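Local coordinates for GTPase-activating protein BEM3 (Saccharomyces cerevisiae S288C, PDB 6FSF) that activates GTP hydrolysis by Cdc42, and less efficiently by Rho1, and binds phosphatidylinositol 3-phosphate, this piece holding its tandem PX and PH domains, at residues A[34-42]-A[51-60]; A[16-26]-A[97-108]. One frame throughout, in Å; residues are numbered along the deposited sequence.

Interaction 1. Residues A[34-42]-A[51-60]; sequences DLSILIAII and FKFSKSIHKV
Phe51 opens the pairing by laying its ring flat against Ile41, whose CB stands 3.9 Å from the ring centroid, over one face. The two side chains run side by side in the same direction, and beneath them Ile41 N gives Phe51 O an almost straight bond (176°). This is the antiparallel hairpin of the PX domain sheet, strand 35-42 against 51-55. Lys52 belongs to the other face with Leu38 and Ala40; its CB lies by Ile39 O and Leu38 CD1, while its amine goes to Glu49. Phe53 and Ile39 form a hydrogen-bonded pair, Ile39 N to Phe53 O and Phe53 N to Ile39 O both 3.0 Å. With CG set between its own backbone N and carbonyl carbon (chi1 62°), the Phe53 ring folds over Ile39: Ile39 CB sits over one face, Ile39 CG2 lies 3.6 Å from Phe53 CZ, and Ile41 CG1 meets the ring edge 3.8 Å from Phe53 CE2. Without the ring, as with an alanine in its place, Ile39 CB would probably lose the face it rests on and a gap would open beside Ile41 CG1. Ser54 OG lies doubtfully close to Ser36 OG, whose hydroxyl bonds to Tyr28 O on the neighbouring strand. Lys55 exchanges two backbone bonds with Ile37, the shorter from Ile37 N to Lys55 O at 2.7 Å, and sends its amine to Asp128. Ser56 then caps helix 57-70, its OG accepting from Lys59 N, and one turn in, Val60 CG2 crosses Ile37 CD1 at 3.9 Å. Backbone polarity is thus paid off between the strands; the isoleucines and phenylalanines fill one face, which Ile37 and Ile39 turn toward helix 90-107, while Ser54 and Lys52 share the other with Leu38 and Ala40.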
loop_
_atom_site.group_PDB
_atom_site.type_symbol
_atom_site.label_atom_id
_atom_site.label_comp_id
_atom_site.label_asym_id
_atom_site.label_seq_id
_atom_site.Cartn_x
_atom_site.Cartn_y
_atom_site.Cartn_z
ATOM N N ASP A 34 -7.611 8.975 -6.489
ATOM C CA ASP A 34 -6.178 9.185 -6.609
ATOM C C ASP A 34 -5.448 8.131 -5.786
ATOM O O ASP A 34 -5.959 7.657 -4.767
ATOM C CB ASP A 34 -5.771 10.588 -6.143
ATOM C CG ASP A 34 -6.231 11.677 -7.095
ATOM O OD1 ASP A 34 -5.505 11.958 -8.072
ATOM O OD2 ASP A 34 -7.316 12.253 -6.864
ATOM N N LEU A 35 -4.257 7.753 -6.254
ATOM C CA LEU A 35 -3.435 6.802 -5.518
ATOM C C LEU A 35 -3.086 7.365 -4.147
ATOM O O LEU A 35 -2.622 8.502 -4.030
ATOM C CB LEU A 35 -2.161 6.486 -6.302
ATOM C CG LEU A 35 -2.320 5.842 -7.684
ATOM C CD1 LEU A 35 -0.962 5.565 -8.314
ATOM C CD2 LEU A 35 -3.140 4.564 -7.597
ATOM N N SER A 36 -3.317 6.569 -3.107
ATOM C CA SER A 36 -3.099 7.014 -1.736
ATOM C C SER A 36 -2.575 5.848 -0.908
ATOM O O SER A 36 -2.447 4.720 -1.391
ATOM C CB SER A 36 -4.376 7.601 -1.135
ATOM O OG SER A 36 -5.392 6.614 -1.049
ATOM N N ILE A 37 -2.290 6.132 0.358
ATOM C CA ILE A 37 -1.641 5.196 1.268
ATOM C C ILE A 37 -2.697 4.670 2.234
ATOM O O ILE A 37 -3.253 5.431 3.035
ATOM C CB ILE A 37 -0.477 5.861 2.015
ATOM C CG1 ILE A 37 0.560 6.383 1.017
ATOM C CG2 ILE A 37 0.154 4.894 3.004
ATOM C CD1 ILE A 37 1.507 7.411 1.591
ATOM N N LEU A 38 -2.976 3.369 2.157
ATOM C CA LEU A 38 -3.953 2.723 3.028
ATOM C C LEU A 38 -3.252 2.187 4.271
ATOM O O LEU A 38 -2.278 1.436 4.165
ATOM C CB LEU A 38 -4.665 1.587 2.290
ATOM C CG LEU A 38 -5.790 0.880 3.047
ATOM C CD1 LEU A 38 -6.962 1.827 3.265
ATOM C CD2 LEU A 38 -6.237 -0.377 2.314
ATOM N N ILE A 39 -3.752 2.568 5.444
ATOM C CA ILE A 39 -3.113 2.259 6.717
ATOM C C ILE A 39 -4.141 1.622 7.642
ATOM O O ILE A 39 -5.259 2.131 7.778
ATOM C CB ILE A 39 -2.512 3.518 7.371
ATOM C CG1 ILE A 39 -1.454 4.136 6.464
ATOM C CG2 ILE A 39 -1.934 3.186 8.740
ATOM C CD1 ILE A 39 -1.033 5.517 6.885
ATOM N N ALA A 40 -3.755 0.524 8.288
ATOM C CA ALA A 40 -4.628 -0.183 9.212
ATOM C C ALA A 40 -4.182 0.064 10.645
ATOM O O ALA A 40 -2.987 0.028 10.951
ATOM C CB ALA A 40 -4.634 -1.683 8.914
ATOM N N ILE A 41 -5.152 0.316 11.520
ATOM C CA ILE A 41 -4.916 0.503 12.946
ATOM C C ILE A 41 -5.455 -0.721 13.672
ATOM O O ILE A 41 -6.611 -1.112 13.469
ATOM C CB ILE A 41 -5.573 1.794 13.464
ATOM C CG1 ILE A 41 -4.901 3.017 12.840
ATOM C CG2 ILE A 41 -5.486 1.867 14.978
ATOM C CD1 ILE A 41 -3.452 3.183 13.238
ATOM N N ILE A 42 -4.618 -1.326 14.512
ATOM C CA ILE A 42 -4.893 -2.630 15.103
ATOM C C ILE A 42 -4.745 -2.532 16.616
ATOM O O ILE A 42 -3.762 -1.973 17.114
ATOM C CB ILE A 42 -3.955 -3.711 14.529
ATOM C CG1 ILE A 42 -4.296 -3.977 13.062
ATOM C CG2 ILE A 42 -4.035 -4.989 15.352
ATOM C CD1 ILE A 42 -3.085 -4.220 12.183
ATOM N N PHE A 51 -9.859 -0.162 12.447
ATOM C CA PHE A 51 -10.309 0.637 11.313
ATOM C C PHE A 51 -9.150 0.826 10.345
ATOM O O PHE A 51 -7.999 0.501 10.647
ATOM C CB PHE A 51 -10.871 1.993 11.763
ATOM C CG PHE A 51 -9.885 2.849 12.510
ATOM C CD1 PHE A 51 -9.731 2.721 13.882
ATOM C CD2 PHE A 51 -9.123 3.796 11.844
ATOM C CE1 PHE A 51 -8.828 3.514 14.573
ATOM C CE2 PHE A 51 -8.219 4.591 12.529
ATOM C CZ PHE A 51 -8.071 4.448 13.896
ATOM N N LYS A 52 -9.477 1.353 9.166
ATOM C CA LYS A 52 -8.491 1.753 8.172
ATOM C C LYS A 52 -8.741 3.199 7.769
ATOM O O LYS A 52 -9.843 3.731 7.930
ATOM C CB LYS A 52 -8.537 0.868 6.919
ATOM C CG LYS A 52 -8.500 -0.622 7.178
ATOM C CD LYS A 52 -8.444 -1.378 5.861
ATOM C CE LYS A 52 -8.872 -2.822 6.023
ATOM N NZ LYS A 52 -10.283 -2.904 6.501
ATOM N N PHE A 53 -7.705 3.833 7.228
ATOM C CA PHE A 53 -7.843 5.170 6.675
ATOM C C PHE A 53 -6.885 5.313 5.502
ATOM O O PHE A 53 -5.987 4.493 5.301
ATOM C CB PHE A 53 -7.603 6.255 7.733
ATOM C CG PHE A 53 -6.222 6.242 8.325
ATOM C CD1 PHE A 53 -5.235 7.073 7.828
ATOM C CD2 PHE A 53 -5.916 5.410 9.391
ATOM C CE1 PHE A 53 -3.961 7.071 8.373
ATOM C CE2 PHE A 53 -4.644 5.400 9.941
ATOM C CZ PHE A 53 -3.667 6.235 9.431
ATOM N N SER A 54 -7.093 6.370 4.722
ATOM C CA SER A 54 -6.351 6.588 3.490
ATOM C C SER A 54 -5.816 8.010 3.474
ATOM O O SER A 54 -6.542 8.953 3.799
ATOM C CB SER A 54 -7.240 6.339 2.269
ATOM O OG SER A 54 -6.522 6.555 1.068
ATOM N N LYS A 55 -4.550 8.162 3.099
ATOM C CA LYS A 55 -3.917 9.469 3.025
ATOM C C LYS A 55 -3.058 9.539 1.775
ATOM O O LYS A 55 -2.358 8.579 1.442
ATOM C CB LYS A 55 -3.043 9.749 4.256
ATOM C CG LYS A 55 -3.775 9.693 5.584
ATOM C CD LYS A 55 -4.694 10.887 5.767
ATOM C CE LYS A 55 -5.366 10.843 7.125
ATOM N NZ LYS A 55 -6.206 12.046 7.377
ATOM N N SER A 56 -3.116 10.675 1.087
ATOM C CA SER A 56 -2.163 10.936 0.022
ATOM C C SER A 56 -0.777 11.165 0.616
ATOM O O SER A 56 -0.623 11.457 1.806
ATOM C CB SER A 56 -2.589 12.151 -0.803
ATOM O OG SER A 56 -2.384 13.356 -0.083
ATOM N N ILE A 57 0.246 11.021 -0.230
ATOM C CA ILE A 57 1.614 11.251 0.228
ATOM C C ILE A 57 1.786 12.696 0.676
ATOM O O ILE A 57 2.564 12.984 1.595
ATOM C CB ILE A 57 2.617 10.864 -0.878
ATOM C CG1 ILE A 57 4.055 11.148 -0.435
ATOM C CG2 ILE A 57 2.293 11.586 -2.177
ATOM C CD1 ILE A 57 4.479 10.380 0.798
ATOM N N HIS A 58 1.048 13.619 0.057
ATOM C CA HIS A 58 1.111 15.021 0.454
ATOM C C HIS A 58 0.611 15.219 1.882
ATOM O O HIS A 58 1.217 15.965 2.661
ATOM C CB HIS A 58 0.301 15.872 -0.522
ATOM C CG HIS A 58 0.219 17.315 -0.138
ATOM N ND1 HIS A 58 1.303 18.163 -0.195
ATOM C CD2 HIS A 58 -0.818 18.059 0.315
ATOM C CE1 HIS A 58 0.937 19.368 0.203
ATOM N NE2 HIS A 58 -0.345 19.332 0.518
ATOM N N LYS A 59 -0.497 14.563 2.242
ATOM C CA LYS A 59 -1.007 14.672 3.607
ATOM C C LYS A 59 -0.026 14.076 4.608
ATOM O O LYS A 59 0.110 14.577 5.732
ATOM C CB LYS A 59 -2.361 13.975 3.730
ATOM C CG LYS A 59 -3.464 14.548 2.859
ATOM C CD LYS A 59 -4.829 14.046 3.323
ATOM C CE LYS A 59 -5.861 14.061 2.201
ATOM N NZ LYS A 59 -6.007 12.722 1.561
ATOM N N VAL A 60 0.657 12.996 4.220
ATOM C CA VAL A 60 1.642 12.370 5.099
ATOM C C VAL A 60 2.781 13.339 5.390
ATOM O O VAL A 60 3.197 13.509 6.543
ATOM C CB VAL A 60 2.158 11.063 4.473
ATOM C CG1 VAL A 60 3.372 10.545 5.231
ATOM C CG2 VAL A 60 1.054 10.015 4.446
#

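Interaction 2. Residues A[16-26]-A[97-108]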
loop_
_atom_site.group_PDB
_atom_site.type_symbol
_atom_site.label_atom_id
_atom_site.label_comp_id
_atom_site.label_asym_id
_atom_site.label_seq_id
_atom_site.Cartn_x
_atom_site.Cartn_y
_atom_site.Cartn_z
ATOM N N PHE A 16 -1.794 5.794 22.488
ATOM C CA PHE A 16 -1.098 5.404 21.267
ATOM C C PHE A 16 -0.263 4.145 21.452
ATOM O O PHE A 16 0.037 3.460 20.466
ATOM C CB PHE A 16 -0.201 6.539 20.778
ATOM C CG PHE A 16 -0.943 7.654 20.106
ATOM C CD1 PHE A 16 -2.255 7.488 19.694
ATOM C CD2 PHE A 16 -0.322 8.872 19.877
ATOM C CE1 PHE A 16 -2.936 8.517 19.072
ATOM C CE2 PHE A 16 -0.997 9.903 19.256
ATOM C CZ PHE A 16 -2.304 9.726 18.852
ATOM N N GLY A 17 0.122 3.824 22.688
ATOM C CA GLY A 17 0.939 2.648 22.923
ATOM C C GLY A 17 0.189 1.338 22.814
ATOM O O GLY A 17 0.823 0.280 22.742
ATOM N N THR A 18 -1.142 1.381 22.793
ATOM C CA THR A 18 -1.958 0.176 22.758
ATOM C C THR A 18 -2.355 -0.238 21.345
ATOM O O THR A 18 -3.182 -1.143 21.191
ATOM C CB THR A 18 -3.222 0.366 23.599
ATOM O OG1 THR A 18 -4.131 1.239 22.911
ATOM C CG2 THR A 18 -2.877 0.970 24.951
ATOM N N ILE A 19 -1.799 0.397 20.316
ATOM C CA ILE A 19 -2.177 0.095 18.942
ATOM C C ILE A 19 -0.940 -0.295 18.144
ATOM O O ILE A 19 0.178 0.155 18.422
ATOM C CB ILE A 19 -2.901 1.277 18.255
ATOM C CG1 ILE A 19 -1.982 2.502 18.154
ATOM C CG2 ILE A 19 -4.189 1.622 18.987
ATOM C CD1 ILE A 19 -2.527 3.603 17.258
ATOM N N GLN A 20 -1.152 -1.157 17.153
ATOM C CA GLN A 20 -0.167 -1.434 16.122
ATOM C C GLN A 20 -0.668 -0.871 14.800
ATOM O O GLN A 20 -1.877 -0.761 14.578
ATOM C CB GLN A 20 0.094 -2.935 15.981
ATOM C CG GLN A 20 0.359 -3.662 17.282
ATOM C CD GLN A 20 0.364 -5.167 17.102
ATOM O OE1 GLN A 20 -0.372 -5.886 17.776
ATOM N NE2 GLN A 20 1.195 -5.651 16.186
ATOM N N ILE A 21 0.267 -0.512 13.925
ATOM C CA ILE A 21 -0.069 -0.012 12.599
ATOM C C ILE A 21 0.458 -0.988 11.559
ATOM O O ILE A 21 1.428 -1.713 11.794
ATOM C CB ILE A 21 0.488 1.413 12.355
ATOM C CG1 ILE A 21 2.016 1.398 12.192
ATOM C CG2 ILE A 21 0.082 2.344 13.487
ATOM C CD1 ILE A 21 2.490 1.422 10.743
ATOM N N GLU A 22 -0.198 -1.004 10.402
ATOM C CA GLU A 22 0.267 -1.789 9.262
ATOM C C GLU A 22 -0.109 -1.040 7.994
ATOM O O GLU A 22 -1.294 -0.899 7.685
ATOM C CB GLU A 22 -0.329 -3.193 9.263
ATOM C CG GLU A 22 0.228 -4.083 8.159
ATOM C CD GLU A 22 -0.401 -5.461 8.136
ATOM O OE1 GLU A 22 -1.273 -5.735 8.990
ATOM O OE2 GLU A 22 -0.024 -6.273 7.263
ATOM N N VAL A 23 0.900 -0.548 7.280
ATOM C CA VAL A 23 0.682 0.059 5.972
ATOM C C VAL A 23 0.344 -1.065 4.999
ATOM O O VAL A 23 1.188 -1.917 4.708
ATOM C CB VAL A 23 1.907 0.855 5.509
ATOM C CG1 VAL A 23 1.632 1.539 4.180
ATOM C CG2 VAL A 23 2.301 1.878 6.565
ATOM N N LEU A 24 -0.895 -1.083 4.512
ATOM C CA LEU A 24 -1.354 -2.175 3.664
ATOM C C LEU A 24 -1.061 -1.950 2.188
ATOM O O LEU A 24 -0.896 -2.925 1.444
ATOM C CB LEU A 24 -2.859 -2.393 3.855
ATOM C CG LEU A 24 -3.347 -2.769 5.258
ATOM C CD1 LEU A 24 -4.867 -2.861 5.288
ATOM C CD2 LEU A 24 -2.721 -4.074 5.726
ATOM N N SER A 25 -0.984 -0.696 1.749
ATOM C CA SER A 25 -0.840 -0.392 0.330
ATOM C C SER A 25 -0.480 1.075 0.156
ATOM O O SER A 25 -0.795 1.919 1.000
ATOM C CB SER A 25 -2.124 -0.703 -0.445
ATOM O OG SER A 25 -2.021 -0.264 -1.790
ATOM N N THR A 26 0.191 1.362 -0.962
ATOM C CA THR A 26 0.393 2.722 -1.446
ATOM C C THR A 26 -0.164 2.893 -2.856
ATOM O O THR A 26 0.207 3.837 -3.561
ATOM C CB THR A 26 1.874 3.105 -1.411
ATOM O OG1 THR A 26 2.604 2.306 -2.351
ATOM C CG2 THR A 26 2.450 2.884 -0.016
ATOM N N LYS A 97 6.733 1.229 0.804
ATOM C CA LYS A 97 5.779 0.678 1.759
ATOM C C LYS A 97 6.478 0.216 3.032
ATOM O O LYS A 97 5.933 0.355 4.134
ATOM C CB LYS A 97 5.009 -0.469 1.108
ATOM C CG LYS A 97 3.966 -1.135 1.990
ATOM C CD LYS A 97 3.206 -2.177 1.188
ATOM C CE LYS A 97 2.384 -3.083 2.080
ATOM N NZ LYS A 97 3.233 -3.784 3.081
ATOM N N ASN A 98 7.692 -0.327 2.904
ATOM C CA ASN A 98 8.431 -0.765 4.084
ATOM C C ASN A 98 8.917 0.423 4.904
ATOM O O ASN A 98 8.897 0.382 6.140
ATOM C CB ASN A 98 9.612 -1.645 3.673
ATOM C CG ASN A 98 9.177 -2.907 2.959
ATOM O OD1 ASN A 98 8.072 -3.405 3.172
ATOM N ND2 ASN A 98 10.050 -3.438 2.111
ATOM N N ILE A 99 9.364 1.487 4.235
ATOM C CA ILE A 99 9.815 2.675 4.955
ATOM C C ILE A 99 8.652 3.314 5.701
ATOM O O ILE A 99 8.798 3.765 6.844
ATOM C CB ILE A 99 10.479 3.668 3.983
ATOM C CG1 ILE A 99 11.629 2.995 3.230
ATOM C CG2 ILE A 99 10.957 4.911 4.726
ATOM C CD1 ILE A 99 12.333 3.901 2.262
ATOM N N LEU A 100 7.479 3.371 5.064
ATOM C CA LEU A 100 6.312 3.950 5.722
ATOM C C LEU A 100 5.887 3.116 6.925
ATOM O O LEU A 100 5.441 3.664 7.939
ATOM C CB LEU A 100 5.165 4.094 4.725
ATOM C CG LEU A 100 5.265 5.267 3.749
ATOM C CD1 LEU A 100 4.271 5.104 2.612
ATOM C CD2 LEU A 100 5.038 6.585 4.474
ATOM N N ASN A 101 6.015 1.791 6.829
ATOM C CA ASN A 101 5.733 0.933 7.977
ATOM C C ASN A 101 6.667 1.253 9.140
ATOM O O ASN A 101 6.225 1.401 10.285
ATOM C CB ASN A 101 5.853 -0.537 7.577
ATOM C CG ASN A 101 4.504 -1.205 7.415
ATOM O OD1 ASN A 101 3.581 -0.959 8.192
ATOM N ND2 ASN A 101 4.382 -2.054 6.403
ATOM N N GLN A 102 7.968 1.360 8.860
ATOM C CA GLN A 102 8.926 1.746 9.892
ATOM C C GLN A 102 8.617 3.131 10.441
ATOM O O GLN A 102 8.763 3.379 11.644
ATOM C CB GLN A 102 10.345 1.711 9.328
ATOM C CG GLN A 102 10.824 0.326 8.966
ATOM C CD GLN A 102 10.712 -0.633 10.129
ATOM O OE1 GLN A 102 9.905 -1.560 10.106
ATOM N NE2 GLN A 102 11.524 -0.413 11.156
ATOM N N TYR A 103 8.196 4.047 9.568
ATOM C CA TYR A 103 7.938 5.423 9.977
ATOM C C TYR A 103 6.810 5.494 10.998
ATOM O O TYR A 103 6.968 6.064 12.085
ATOM C CB TYR A 103 7.612 6.269 8.747
ATOM C CG TYR A 103 7.219 7.699 9.047
ATOM C CD1 TYR A 103 8.183 8.689 9.178
ATOM C CD2 TYR A 103 5.885 8.064 9.178
ATOM C CE1 TYR A 103 7.831 9.999 9.442
ATOM C CE2 TYR A 103 5.521 9.371 9.443
ATOM C CZ TYR A 103 6.500 10.335 9.572
ATOM O OH TYR A 103 6.146 11.638 9.833
ATOM N N TYR A 104 5.655 4.917 10.663
ATOM C CA TYR A 104 4.490 5.084 11.525
ATOM C C TYR A 104 4.543 4.178 12.746
ATOM O O TYR A 104 3.901 4.471 13.759
ATOM C CB TYR A 104 3.210 4.849 10.731
ATOM C CG TYR A 104 2.780 6.060 9.937
ATOM C CD1 TYR A 104 2.472 7.253 10.576
ATOM C CD2 TYR A 104 2.675 6.012 8.554
ATOM C CE1 TYR A 104 2.080 8.364 9.861
ATOM C CE2 TYR A 104 2.288 7.118 7.828
ATOM C CZ TYR A 104 1.989 8.295 8.487
ATOM O OH TYR A 104 1.595 9.405 7.769
ATOM N N THR A 105 5.291 3.077 12.674
ATOM C CA THR A 105 5.544 2.292 13.878
ATOM C C THR A 105 6.318 3.113 14.899
ATOM O O THR A 105 6.035 3.054 16.102
ATOM C CB THR A 105 6.302 1.006 13.530
ATOM O OG1 THR A 105 5.470 0.163 12.719
ATOM C CG2 THR A 105 6.698 0.249 14.788
ATOM N N SER A 106 7.288 3.900 14.434
ATOM C CA SER A 106 8.063 4.734 15.346
ATOM C C SER A 106 7.213 5.862 15.922
ATOM O O SER A 106 7.347 6.205 17.103
ATOM C CB SER A 106 9.292 5.290 14.623
ATOM O OG SER A 106 10.113 4.245 14.129
ATOM N N ILE A 107 6.324 6.436 15.106
ATOM C CA ILE A 107 5.513 7.569 15.546
ATOM C C ILE A 107 4.671 7.184 16.758
ATOM O O ILE A 107 4.721 7.839 17.806
ATOM C CB ILE A 107 4.635 8.077 14.387
ATOM C CG1 ILE A 107 5.502 8.737 13.319
ATOM C CG2 ILE A 107 3.580 9.046 14.893
ATOM C CD1 ILE A 107 6.309 9.916 13.828
ATOM N N PHE A 108 3.897 6.107 16.638
ATOM C CA PHE A 108 3.028 5.655 17.715
ATOM C C PHE A 108 3.774 4.889 18.804
ATOM O O PHE A 108 3.128 4.310 19.684
ATOM C CB PHE A 108 1.895 4.797 17.143
ATOM C CG PHE A 108 0.929 5.568 16.285
ATOM C CD1 PHE A 108 1.047 5.559 14.905
ATOM C CD2 PHE A 108 -0.081 6.319 16.862
ATOM C CE1 PHE A 108 0.162 6.278 14.112
ATOM C CE2 PHE A 108 -0.968 7.040 16.076
ATOM C CZ PHE A 108 -0.848 7.021 14.700
HETATM O O HOH W 1 2.975 -0.623 15.009
#
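Val23 and Asn101 mark where the backbones come close, their CA atoms 5.5 Å apart, as strand 19-25 runs nearly antiparallel to helix 97-107 (159°) with axes 7.7 Å from each other. This is the helix-on-sheet layer of the PX domain, the helix resting against the first strand of the antiparallel sheet. Lys97, within helix 90-107, stretches out with CG anti to its backbone N (chi1 -180°), which carries CE past Val23 toward the carbonyls of Val23 and Leu24, where Leu24 and Ser25 form a classic beta bulge facing Leu38. Val23 CG2 leans on Leu100 CB, and Ile21 pushes CD1 to 3.5 Å from Tyr104 CB. A water accepts from Ile21 N and reaches Thr105 OG1 by a weak bond. At the far end Phe108, just past the helix, turns an edge to the face of Phe16 in a T-shaped pair, planes at 84°, centroids 4.9 Å apart. Ile19 CD1 lies over a face of the Phe108 ring, and helix 115-125 adds Ile121 against both rings. Val23 N gives a hydrogen bond to Asn101 OD1, 2.9 Å long, the donor sitting above the carbonyl plane of the amide.

Overall arrangement
Both contacts build the PX domain around one sheet. Interaction 1 joins strand 35-43 to strand 49-55 and is buried; interaction 2 sets helix 90-107 against strand 19-29, with some of its residues at the surface. Their centres lie about 11 Å apart, and strands 19-29 and 35-43 are neighbours, joined by backbone bonds such as Leu38 N to Ser25 O. Paired main chains dominate interaction 1, whereas interaction 2 depends on side chains, with an asparagine and a water supplying polar links. They meet in the core, where Tyr104 of the helix packs on Ile39 and Val60. Along the chain, 34-60 is nested inside the loop that 16-26 and 97-108 close.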